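Local atomic coordinates of fructokinase (Silicibacter sp., PDB entry 3C8U), a protein that probably transfers a phosphoryl group from ATP to fructose, as a kinase of the P-loop type. Residues Phe83-Glu86 against Gly87-Leu91; Cys92-Leu95 against Lys96-Arg100; Phe136-Pro139 against Gly140-Asp143; Leu174-Asp177 against Ala178-Arg182. One frame throughout, in Å; residues are numbered along the deposited sequence. Where two conformers were deposited one is given.

Overall arrangement
Contacts 1 and 2 follow each other without a break along helix 85-97, contact 1 at its N-terminal cap and contact 2 at its C-terminal end, with centres 13 Å apart. Contact 3 comes later, in the loop between the parallel strands 126-131 and 150-154, yet it packs on contact 1: the centres of contacts 1 and 3 lie 12 Å apart, and Phe85 and Trp141 join the helix start to the loop. Contact 4 opens helix 176-184, about 41 Å from contact 2 centre to centre and on the opposite side of the molecule. Together they mark two helix starts, one helix end and one loop around a five-stranded parallel sheet with a P-loop-like sequence, consistent with a P-loop kinase.

Contact 1: Phe83-Glu86 against Gly87-Leu91; sequences FDFE and GFQRL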
loop_
_atom_site.group_PDB
_atom_site.type_symbol
_atom_site.label_atom_id
_atom_site.label_comp_id
_atom_site.label_asym_id
_atom_site.label_seq_id
_atom_site.Cartn_x
_atom_site.Cartn_y
_atom_site.Cartn_z
ATOM N N PHE A 83 -1.672 3.455 12.119
ATOM C CA PHE A 83 -2.159 2.170 11.580
ATOM C C PHE A 83 -2.134 1.081 12.641
ATOM O O PHE A 83 -1.330 1.112 13.558
ATOM C CB PHE A 83 -1.319 1.721 10.384
ATOM C CG PHE A 83 -1.633 2.482 9.119
ATOM C CD1 PHE A 83 -1.047 3.697 8.882
ATOM C CD2 PHE A 83 -2.562 2.009 8.220
ATOM C CE1 PHE A 83 -1.362 4.419 7.777
ATOM C CE2 PHE A 83 -2.878 2.738 7.080
ATOM C CZ PHE A 83 -2.288 3.935 6.868
ATOM N N ASP A 84 -3.059 0.143 12.493
ATOM C CA ASP A 84 -3.043 -1.107 13.271
ATOM C C ASP A 84 -1.991 -2.031 12.683
ATOM O O ASP A 84 -2.300 -2.919 11.891
ATOM C CB ASP A 84 -4.430 -1.768 13.260
ATOM C CG ASP A 84 -4.469 -3.080 13.988
ATOM O OD1 ASP A 84 -3.544 -3.383 14.796
ATOM O OD2 ASP A 84 -5.425 -3.840 13.708
ATOM N N PHE A 85 -0.733 -1.798 13.054
ATOM C CA PHE A 85 0.385 -2.583 12.488
ATOM C C PHE A 85 0.253 -4.081 12.768
ATOM O O PHE A 85 0.363 -4.909 11.881
ATOM C CB PHE A 85 1.746 -2.122 13.011
ATOM C CG PHE A 85 2.833 -3.101 12.671
ATOM C CD1 PHE A 85 3.307 -3.188 11.373
ATOM C CD2 PHE A 85 3.342 -3.975 13.629
ATOM C CE1 PHE A 85 4.264 -4.139 11.044
ATOM C CE2 PHE A 85 4.300 -4.929 13.290
ATOM C CZ PHE A 85 4.749 -4.995 12.006
ATOM N N GLU A 86 -0.037 -4.421 14.020
ATOM C CA GLU A 86 -0.103 -5.817 14.438
ATOM C C GLU A 86 -1.231 -6.542 13.689
ATOM O O GLU A 86 -1.085 -7.697 13.285
ATOM C CB GLU A 86 -0.263 -5.964 15.974
ATOM C CG GLU A 86 0.867 -5.360 16.827
ATOM C CD GLU A 86 0.871 -5.860 18.288
ATOM O OE1 GLU A 86 1.077 -7.071 18.509
ATOM O OE2 GLU A 86 0.654 -5.052 19.220
ATOM N N GLY A 87 -2.335 -5.852 13.490
ATOM C CA GLY A 87 -3.472 -6.417 12.733
ATOM C C GLY A 87 -3.138 -6.605 11.270
ATOM O O GLY A 87 -3.472 -7.626 10.651
ATOM N N PHE A 88 -2.445 -5.624 10.712
ATOM C CA PHE A 88 -2.022 -5.714 9.280
ATOM C C PHE A 88 -1.045 -6.869 9.139
ATOM O O PHE A 88 -1.112 -7.664 8.206
ATOM C CB PHE A 88 -1.370 -4.399 8.833
ATOM C CG PHE A 88 -0.886 -4.403 7.400
ATOM C CD1 PHE A 88 -1.736 -4.747 6.353
ATOM C CD2 PHE A 88 0.407 -4.061 7.115
ATOM C CE1 PHE A 88 -1.283 -4.728 5.047
ATOM C CE2 PHE A 88 0.871 -4.034 5.807
ATOM C CZ PHE A 88 0.020 -4.385 4.779
ATOM N N GLN A 89 -0.118 -6.944 10.076
ATOM C CA GLN A 89 0.879 -8.013 10.050
ATOM C C GLN A 89 0.189 -9.378 10.112
ATOM O O GLN A 89 0.565 -10.300 9.401
ATOM C CB GLN A 89 1.899 -7.866 11.181
ATOM C CG GLN A 89 2.977 -8.929 11.158
ATOM C CD GLN A 89 4.080 -8.638 12.157
ATOM O OE1 GLN A 89 5.261 -8.571 11.811
ATOM N NE2 GLN A 89 3.697 -8.443 13.403
ATOM N N ARG A 90 -0.841 -9.468 10.949
ATOM C CA ARG A 90 -1.591 -10.708 11.126
ATOM C C ARG A 90 -2.278 -11.106 9.828
ATOM O O ARG A 90 -2.327 -12.273 9.467
ATOM C CB ARG A 90 -2.609 -10.613 12.272
ATOM C CG ARG A 90 -1.995 -10.869 13.632
ATOM C CD ARG A 90 -3.034 -11.015 14.769
ATOM N NE ARG A 90 -3.713 -9.768 15.061
ATOM C CZ ARG A 90 -3.233 -8.880 15.917
ATOM N NH1 ARG A 90 -2.090 -9.143 16.541
ATOM N NH2 ARG A 90 -3.890 -7.748 16.143
ATOM N N LEU A 91 -2.794 -10.114 9.112
ATOM C CA LEU A 91 -3.429 -10.359 7.799
ATOM C C LEU A 91 -2.437 -10.918 6.796
ATOM O O LEU A 91 -2.706 -11.904 6.103
ATOM C CB LEU A 91 -4.087 -9.076 7.225
ATOM C CG LEU A 91 -4.402 -9.131 5.714
ATOM C CD1 LEU A 91 -5.480 -10.209 5.393
ATOM C CD2 LEU A 91 -4.825 -7.795 5.208
HETATM O O HOH W 1 -6.270 -6.041 14.956
HETATM O O HOH W 2 -3.779 -5.013 17.216
HETATM O O HOH W 3 0.958 -9.217 14.266
HETATM O O HOH W 4 -1.733 -7.589 18.811
#
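The N-terminal cap of helix 85-97 is made here by Asp84, which reaches over the first turn to Gly87. Its OD1 accepts from Gly87 N at 3.0 Å, met from above the carboxylate plane, 58° out of it. With CG anti to the backbone N (chi1 178°), the carboxylate is carried back over the first turn, to Gly87 N. The backbone of the same residue serves as well, since Phe88 N donates to Asp84 O at 3.0 Å. Such an N-cap gives a first-turn amide the acceptor that a preceding turn would otherwise provide. Two waters then tie both oxygens of the Asp84 carboxylate to Arg90 NH2, each lying in the guanidinium plane at its edge. That guanidinium is bent back over the helix at chi3, and Glu86 O sits 3.6 Å above its plane, over the centre. Glu86 O also takes Arg90 N at 2.9 Å, and a third water links it to Gln89 NE2. On the other flank Gln89 CB lies over one face of the Phe85 ring, offset, and its amide runs past the rim above the plane, tilted 58° to it, NE2 3.6 Å from Phe85 CE2. On its opposite face the Phe85 ring meets Trp141.

Contact 2: Cys92-Leu95 against Lys96-Arg100; sequences CHAL and KHQER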
loop_
_atom_site.group_PDB
_atom_site.type_symbol
_atom_site.label_atom_id
_atom_site.label_comp_id
_atom_site.label_asym_id
_atom_site.label_seq_id
_atom_site.Cartn_x
_atom_site.Cartn_y
_atom_site.Cartn_z
ATOM N N CYS A 92 -1.282 -10.268 6.725
ATOM C CA CYS A 92 -0.232 -10.696 5.799
ATOM C C CYS A 92 0.118 -12.173 6.019
ATOM O O CYS A 92 0.229 -12.973 5.052
ATOM C CB CYS A 92 1.012 -9.819 5.939
ATOM S SG CYS A 92 0.715 -8.141 5.318
ATOM N N HIS A 93 0.231 -12.534 7.285
ATOM C CA HIS A 93 0.522 -13.942 7.631
ATOM C C HIS A 93 -0.606 -14.875 7.226
ATOM O O HIS A 93 -0.362 -15.966 6.662
ATOM C CB HIS A 93 0.940 -14.120 9.079
ATOM C CG HIS A 93 2.334 -13.634 9.344
ATOM N ND1 HIS A 93 3.444 -14.175 8.720
ATOM C CD2 HIS A 93 2.802 -12.649 10.152
ATOM C CE1 HIS A 93 4.530 -13.537 9.129
ATOM N NE2 HIS A 93 4.171 -12.608 9.994
ATOM N N ALA A 94 -1.840 -14.433 7.466
ATOM C CA ALA A 94 -3.034 -15.272 7.201
ATOM C C ALA A 94 -3.157 -15.549 5.700
ATOM O O ALA A 94 -3.511 -16.646 5.268
ATOM C CB ALA A 94 -4.332 -14.616 7.726
ATOM N N LEU A 95 -2.790 -14.556 4.926
ATOM C CA LEU A 95 -2.914 -14.637 3.460
ATOM C C LEU A 95 -2.104 -15.758 2.831
ATOM O O LEU A 95 -2.487 -16.346 1.799
ATOM C CB LEU A 95 -2.569 -13.316 2.798
ATOM C CG LEU A 95 -3.661 -12.255 2.867
ATOM C CD1 LEU A 95 -3.125 -10.894 2.408
ATOM C CD2 LEU A 95 -4.927 -12.682 2.075
ATOM N N LYS A 96 -0.997 -16.084 3.478
ATOM C CA LYS A 96 -0.099 -17.127 2.950
ATOM C C LYS A 96 -0.768 -18.486 2.972
ATOM O O LYS A 96 -0.792 -19.208 1.966
ATOM C CB LYS A 96 1.214 -17.189 3.737
ATOM C CG LYS A 96 2.182 -18.270 3.256
ATOM C CD LYS A 96 3.424 -18.345 4.163
ATOM C CE LYS A 96 4.601 -19.071 3.518
ATOM N NZ LYS A 96 5.104 -18.390 2.276
ATOM N N HIS A 97 -1.358 -18.847 4.108
ATOM C CA HIS A 97 -1.851 -20.212 4.213
ATOM C C HIS A 97 -3.313 -20.413 4.466
ATOM O O HIS A 97 -3.792 -21.539 4.374
ATOM C CB HIS A 97 -1.012 -21.021 5.185
ATOM C CG HIS A 97 0.213 -21.598 4.537
ATOM N ND1 HIS A 97 0.146 -22.398 3.412
ATOM C CD2 HIS A 97 1.532 -21.459 4.821
ATOM C CE1 HIS A 97 1.365 -22.745 3.048
ATOM N NE2 HIS A 97 2.225 -22.184 3.879
ATOM N N GLN A 98 -4.045 -19.340 4.707
ATOM C CA GLN A 98 -5.513 -19.477 4.792
ATOM C C GLN A 98 -6.123 -19.414 3.407
ATOM O O GLN A 98 -5.674 -18.649 2.555
ATOM C CB GLN A 98 -6.136 -18.403 5.688
ATOM C CG GLN A 98 -5.613 -18.443 7.060
ATOM C CD GLN A 98 -5.897 -19.775 7.747
ATOM O OE1 GLN A 98 -4.978 -20.469 8.186
ATOM N NE2 GLN A 98 -7.176 -20.132 7.844
ATOM N N GLU A 99 -7.170 -20.201 3.198
ATOM C CA GLU A 99 -7.804 -20.261 1.878
ATOM C C GLU A 99 -8.562 -18.984 1.579
ATOM O O GLU A 99 -8.512 -18.423 0.492
ATOM C CB GLU A 99 -8.764 -21.454 1.789
ATOM C CG GLU A 99 -8.043 -22.794 1.737
ATOM C CD GLU A 99 -7.039 -22.889 0.597
ATOM O OE1 GLU A 99 -6.904 -21.925 -0.192
ATOM O OE2 GLU A 99 -6.379 -23.949 0.485
ATOM N N ARG A 100 -9.262 -18.554 2.599
ATOM C CA ARG A 100 -10.210 -17.449 2.498
ATOM C C ARG A 100 -9.957 -16.485 3.637
ATOM O O ARG A 100 -9.918 -16.876 4.796
ATOM C CB ARG A 100 -11.632 -18.012 2.563
ATOM C CG ARG A 100 -12.741 -17.099 2.065
ATOM C CD ARG A 100 -14.055 -17.885 1.896
ATOM N NE ARG A 100 -14.401 -18.071 0.492
ATOM C CZ ARG A 100 -14.339 -19.233 -0.149
ATOM N NH1 ARG A 100 -13.960 -20.336 0.490
ATOM N NH2 ARG A 100 -14.664 -19.289 -1.432
#
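The backbone of helix 85-97 unwinds through Ala94-Gln98, where Ala94 O receives Gln98 N at 2.8 Å in a fairly straight bond (157° at the hydrogen) and His97 N in a weak one. One residue earlier the hydrogen bonding has already slipped: Lys96 N reaches His93 O at 3.2 Å, coming from 60° above the carbonyl plane, the i to i+3 spacing of a tightened turn. Gln98 itself has left the helix, with an extended backbone, and from there the chain runs on toward strand 101-107.

Side chains add little across this end. Gln98 folds against the last turn: its CB stands 3.2 Å from Ala94 O, and its CG lies 4.1 Å from Ala94 CB, so the aliphatic part of the glutamine flanks the same carbonyl to which its backbone N donates. A bend at chi2 (-61°) then turns the amide group off this line. Lys96 rests only its CB near the previous turn, 3.5 Å from His93 O, while the rest of the chain runs outward, extended as far as CE. Leu95 is a buried residue that faces away from the departing chain.

Arg22, just ahead of strand 23-28, gathers the carbonyls at this helix end: its NH1 donates to Leu95 O and to Gln98 O, and its NH2 to Glu99 O. A backbone bond between Lys96 and Arg22 joins the same two places. Helix 85-97 is thus tied to the approach to a strand of the parallel sheet, just before the chain enters the antiparallel pair 101-107 and 112-120.

Contact 3: Phe136-Pro139 against Gly140-Asp143; sequences FDAP and GWRD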
loop_
_atom_site.group_PDB
_atom_site.type_symbol
_atom_site.label_atom_id
_atom_site.label_comp_id
_atom_site.label_asym_id
_atom_site.label_seq_id
_atom_site.Cartn_x
_atom_site.Cartn_y
_atom_site.Cartn_z
ATOM N N PHE A 136 9.620 -0.117 4.724
ATOM C CA PHE A 136 9.831 0.967 5.696
ATOM C C PHE A 136 10.693 0.542 6.885
ATOM O O PHE A 136 10.360 -0.362 7.664
ATOM C CB PHE A 136 8.442 1.470 6.136
ATOM C CG PHE A 136 8.460 2.720 6.951
ATOM C CD1 PHE A 136 8.906 3.922 6.413
ATOM C CD2 PHE A 136 7.966 2.710 8.252
ATOM C CE1 PHE A 136 8.891 5.086 7.172
ATOM C CE2 PHE A 136 7.960 3.874 9.031
ATOM C CZ PHE A 136 8.425 5.057 8.498
ATOM N N ASP A 137 11.837 1.211 6.981
ATOM C CA ASP A 137 12.883 0.856 7.948
ATOM C C ASP A 137 12.604 1.493 9.317
ATOM O O ASP A 137 13.188 2.499 9.733
ATOM C CB ASP A 137 14.258 1.217 7.394
ATOM C CG ASP A 137 15.409 0.598 8.178
ATOM O OD1 ASP A 137 15.222 -0.170 9.144
ATOM O OD2 ASP A 137 16.541 0.889 7.787
ATOM N N ALA A 138 11.662 0.854 9.973
ATOM C CA ALA A 138 11.260 1.163 11.360
ATOM C C ALA A 138 10.864 -0.111 12.087
ATOM O O ALA A 138 10.518 -1.113 11.457
ATOM C CB ALA A 138 10.087 2.121 11.381
ATOM N N PRO A 139 10.894 -0.077 13.422
ATOM C CA PRO A 139 10.424 -1.224 14.173
ATOM C C PRO A 139 9.038 -1.677 13.757
ATOM O O PRO A 139 8.111 -0.881 13.514
ATOM C CB PRO A 139 10.473 -0.731 15.621
ATOM C CG PRO A 139 11.597 0.274 15.619
ATOM C CD PRO A 139 11.471 0.970 14.296
ATOM N N GLY A 140 8.954 -2.993 13.670
ATOM C CA GLY A 140 7.757 -3.700 13.273
ATOM C C GLY A 140 7.690 -3.763 11.758
ATOM O O GLY A 140 7.748 -4.828 11.140
ATOM N N TRP A 141 7.608 -2.578 11.182
ATOM C CA TRP A 141 7.389 -2.398 9.762
ATOM C C TRP A 141 8.487 -3.078 8.954
ATOM O O TRP A 141 8.235 -3.677 7.902
ATOM C CB TRP A 141 7.287 -0.907 9.378
ATOM C CG TRP A 141 6.075 -0.222 9.968
ATOM C CD1 TRP A 141 6.056 0.582 11.056
ATOM C CD2 TRP A 141 4.718 -0.316 9.511
ATOM N NE1 TRP A 141 4.786 1.017 11.305
ATOM C CE2 TRP A 141 3.939 0.476 10.373
ATOM C CE3 TRP A 141 4.088 -0.982 8.441
ATOM C CZ2 TRP A 141 2.570 0.629 10.210
ATOM C CZ3 TRP A 141 2.721 -0.840 8.282
ATOM C CH2 TRP A 141 1.971 -0.030 9.164
ATOM N N ARG A 142 9.696 -3.033 9.481
ATOM C CA ARG A 142 10.875 -3.514 8.728
ATOM C C ARG A 142 10.832 -5.039 8.613
ATOM O O ARG A 142 11.436 -5.638 7.717
ATOM C CB ARG A 142 12.199 -3.039 9.351
ATOM C CG ARG A 142 12.499 -3.595 10.729
ATOM C CD ARG A 142 13.934 -3.281 11.104
ATOM N NE ARG A 142 14.226 -1.854 11.068
ATOM C CZ ARG A 142 14.358 -1.095 12.151
ATOM N NH1 ARG A 142 14.179 -1.608 13.358
ATOM N NH2 ARG A 142 14.632 0.186 12.027
ATOM N N ASP A 143 10.033 -5.637 9.480
ATOM C CA ASP A 143 9.897 -7.092 9.524
ATOM C C ASP A 143 9.000 -7.608 8.421
ATOM O O ASP A 143 8.973 -8.802 8.138
ATOM C CB ASP A 143 9.348 -7.576 10.847
ATOM C CG ASP A 143 10.290 -7.304 11.984
ATOM O OD1 ASP A 143 11.492 -7.159 11.745
ATOM O OD2 ASP A 143 9.804 -7.231 13.109
HETATM O O HOH W 5 7.771 -2.051 5.792
#
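Phe136 turns an edge of its ring toward the face of the Trp141 five-membered ring in a T-shaped pair, with centroids 5.6 Å apart and planes at 77°. Trp141 CB lies in the Phe136 ring plane, 3.8 Å from Phe136 CD2. On the other side of the turn, Arg142 grips Asp137 side-on. Both Arg142 NE, at 2.7 Å, and Arg142 NH2, at 3.0 Å, donate to Asp137 OD1. That oxygen lies close to the guanidinium plane, but the carboxylate plane stands at 82° to it, so a single oxygen takes both bonds instead of a paired, coplanar bridge. To get there Arg142 holds CG between its backbone N and carbonyl carbon (chi1 66°) and bends again at chi3. This lays the guanidinium flat over the backbone, with Ala138 C 3.6 Å above its centre. Arg142 N donates to Ala138 O at 2.9 Å, closing the turn through Pro139 and Gly140, whose phi is positive. A water bridges Phe136 N and Trp141 O. Trp141 also packs on Met58 and Pro80. The loop between strands 126-131 and 150-154 therefore holds itself together by an aromatic pair facing inward and a salt bridge facing outward, whose charges probably largely neutralise each other.

Contact 4: Leu174-Asp177 against Ala178-Arg182; sequences LNHD and AAVAR
Leu174 and Ala178 meet at the start of helix 176-184, the leucine lying just before the helix and folding back under its first turn. Leu174 CD1 stands 4.0 Å from Ala178 CB and 3.7 Å from Ala178 O, while its CB sits 4.1 Å from Ala179 CB and CD1 also brushes Arg182 CB. One leucine thus touches residues one turn apart. Ala178 is held from its other side by Asn175, whose OD1 accepts Ala178 N at 2.8 Å, nearly straight (163° at the hydrogen). Asn175 carries CG between its backbone N and carbonyl carbon (chi1 72°), which swings the amide oxygen over the end of the helix. Asn175 O in turn receives Ala179 N. Asp177, the next most covered residue, contributes mainly backbone, its O accepting Ala181 N at 3.1 Å. One turn on from His176, Val180 CG2 sits over one face of its imidazole, 3.9 Å from the ring centroid and 29° off the normal, a CH-pi contact. Ala179 and Val180 also face Val166 of helix 158-171, and Ala179 and Arg182 reach Trp169. The whole is an asparagine N-cap with Leu174 and Ala179 placed as in a hydrophobic staple, a common way to begin an alpha-helix.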
loop_
_atom_site.group_PDB
_atom_site.type_symbol
_atom_site.label_atom_id
_atom_site.label_comp_id
_atom_site.label_asym_id
_atom_site.label_seq_id
_atom_site.Cartn_x
_atom_site.Cartn_y
_atom_site.Cartn_z
ATOM N N LEU A 174 -10.903 22.610 -1.506
ATOM C CA LEU A 174 -9.975 23.538 -0.841
ATOM C C LEU A 174 -9.494 24.547 -1.871
ATOM O O LEU A 174 -9.370 24.231 -3.040
ATOM C CB LEU A 174 -8.761 22.788 -0.253
ATOM C CG LEU A 174 -8.974 21.890 0.969
ATOM C CD1 LEU A 174 -7.721 21.899 1.863
ATOM C CD2 LEU A 174 -10.194 22.325 1.768
ATOM N N ASN A 175 -9.258 25.766 -1.427
ATOM C CA ASN A 175 -8.537 26.722 -2.246
ATOM C C ASN A 175 -7.053 26.419 -2.240
ATOM O O ASN A 175 -6.569 25.588 -1.480
ATOM C CB ASN A 175 -8.796 28.174 -1.855
ATOM C CG ASN A 175 -8.138 28.573 -0.551
ATOM O OD1 ASN A 175 -7.089 28.053 -0.171
ATOM N ND2 ASN A 175 -8.752 29.526 0.136
ATOM N N HIS A 176 -6.336 27.109 -3.111
ATOM C CA HIS A 176 -4.980 26.693 -3.444
ATOM C C HIS A 176 -4.050 26.805 -2.220
ATOM O O HIS A 176 -3.255 25.893 -1.924
ATOM C CB HIS A 176 -4.419 27.463 -4.635
ATOM C CG HIS A 176 -3.049 27.024 -5.002
ATOM N ND1 HIS A 176 -1.917 27.656 -4.525
ATOM C CD2 HIS A 176 -2.619 25.959 -5.705
ATOM C CE1 HIS A 176 -0.847 27.011 -4.954
ATOM N NE2 HIS A 176 -1.244 25.967 -5.655
ATOM N N ASP A 177 -4.180 27.910 -1.516
ATOM C CA ASP A 177 -3.387 28.172 -0.304
ATOM C C ASP A 177 -3.582 27.047 0.689
ATOM O O ASP A 177 -2.645 26.508 1.268
ATOM C CB ASP A 177 -3.869 29.434 0.399
ATOM C CG ASP A 177 -3.344 30.712 -0.227
ATOM O OD1 ASP A 177 -2.351 30.669 -0.996
ATOM O OD2 ASP A 177 -3.940 31.777 0.077
ATOM N N ALA A 178 -4.850 26.739 0.884
ATOM C CA ALA A 178 -5.265 25.730 1.865
ATOM C C ALA A 178 -4.813 24.351 1.461
ATOM O O ALA A 178 -4.458 23.534 2.308
ATOM C CB ALA A 178 -6.787 25.746 2.072
ATOM N N ALA A 179 -4.854 24.099 0.157
ATOM C CA ALA A 179 -4.565 22.782 -0.383
ATOM C C ALA A 179 -3.068 22.529 -0.201
ATOM O O ALA A 179 -2.623 21.453 0.169
ATOM C CB ALA A 179 -4.950 22.679 -1.880
ATOM N N VAL A 180 -2.301 23.576 -0.439
ATOM C CA VAL A 180 -0.831 23.512 -0.264
ATOM C C VAL A 180 -0.475 23.242 1.211
ATOM O O VAL A 180 0.375 22.406 1.540
ATOM C CB VAL A 180 -0.157 24.819 -0.763
ATOM C CG1 VAL A 180 1.273 24.968 -0.182
ATOM C CG2 VAL A 180 -0.150 24.855 -2.296
ATOM N N ALA A 181 -1.152 23.952 2.098
ATOM C CA ALA A 181 -0.842 23.872 3.533
ATOM C C ALA A 181 -1.162 22.474 4.031
ATOM O O ALA A 181 -0.419 21.852 4.793
ATOM C CB ALA A 181 -1.639 24.924 4.341
ATOM N N ARG A 182 -2.277 21.974 3.543
ATOM C CA ARG A 182 -2.788 20.677 3.986
ATOM C C ARG A 182 -1.812 19.605 3.565
ATOM O O ARG A 182 -1.423 18.727 4.340
ATOM C CB ARG A 182 -4.165 20.412 3.378
ATOM C CG ARG A 182 -4.831 19.148 3.832
ATOM C CD ARG A 182 -5.218 19.227 5.290
ATOM N NE ARG A 182 -6.163 18.163 5.615
ATOM C CZ ARG A 182 -7.487 18.309 5.599
ATOM N NH1 ARG A 182 -8.031 19.488 5.302
ATOM N NH2 ARG A 182 -8.267 17.276 5.893
#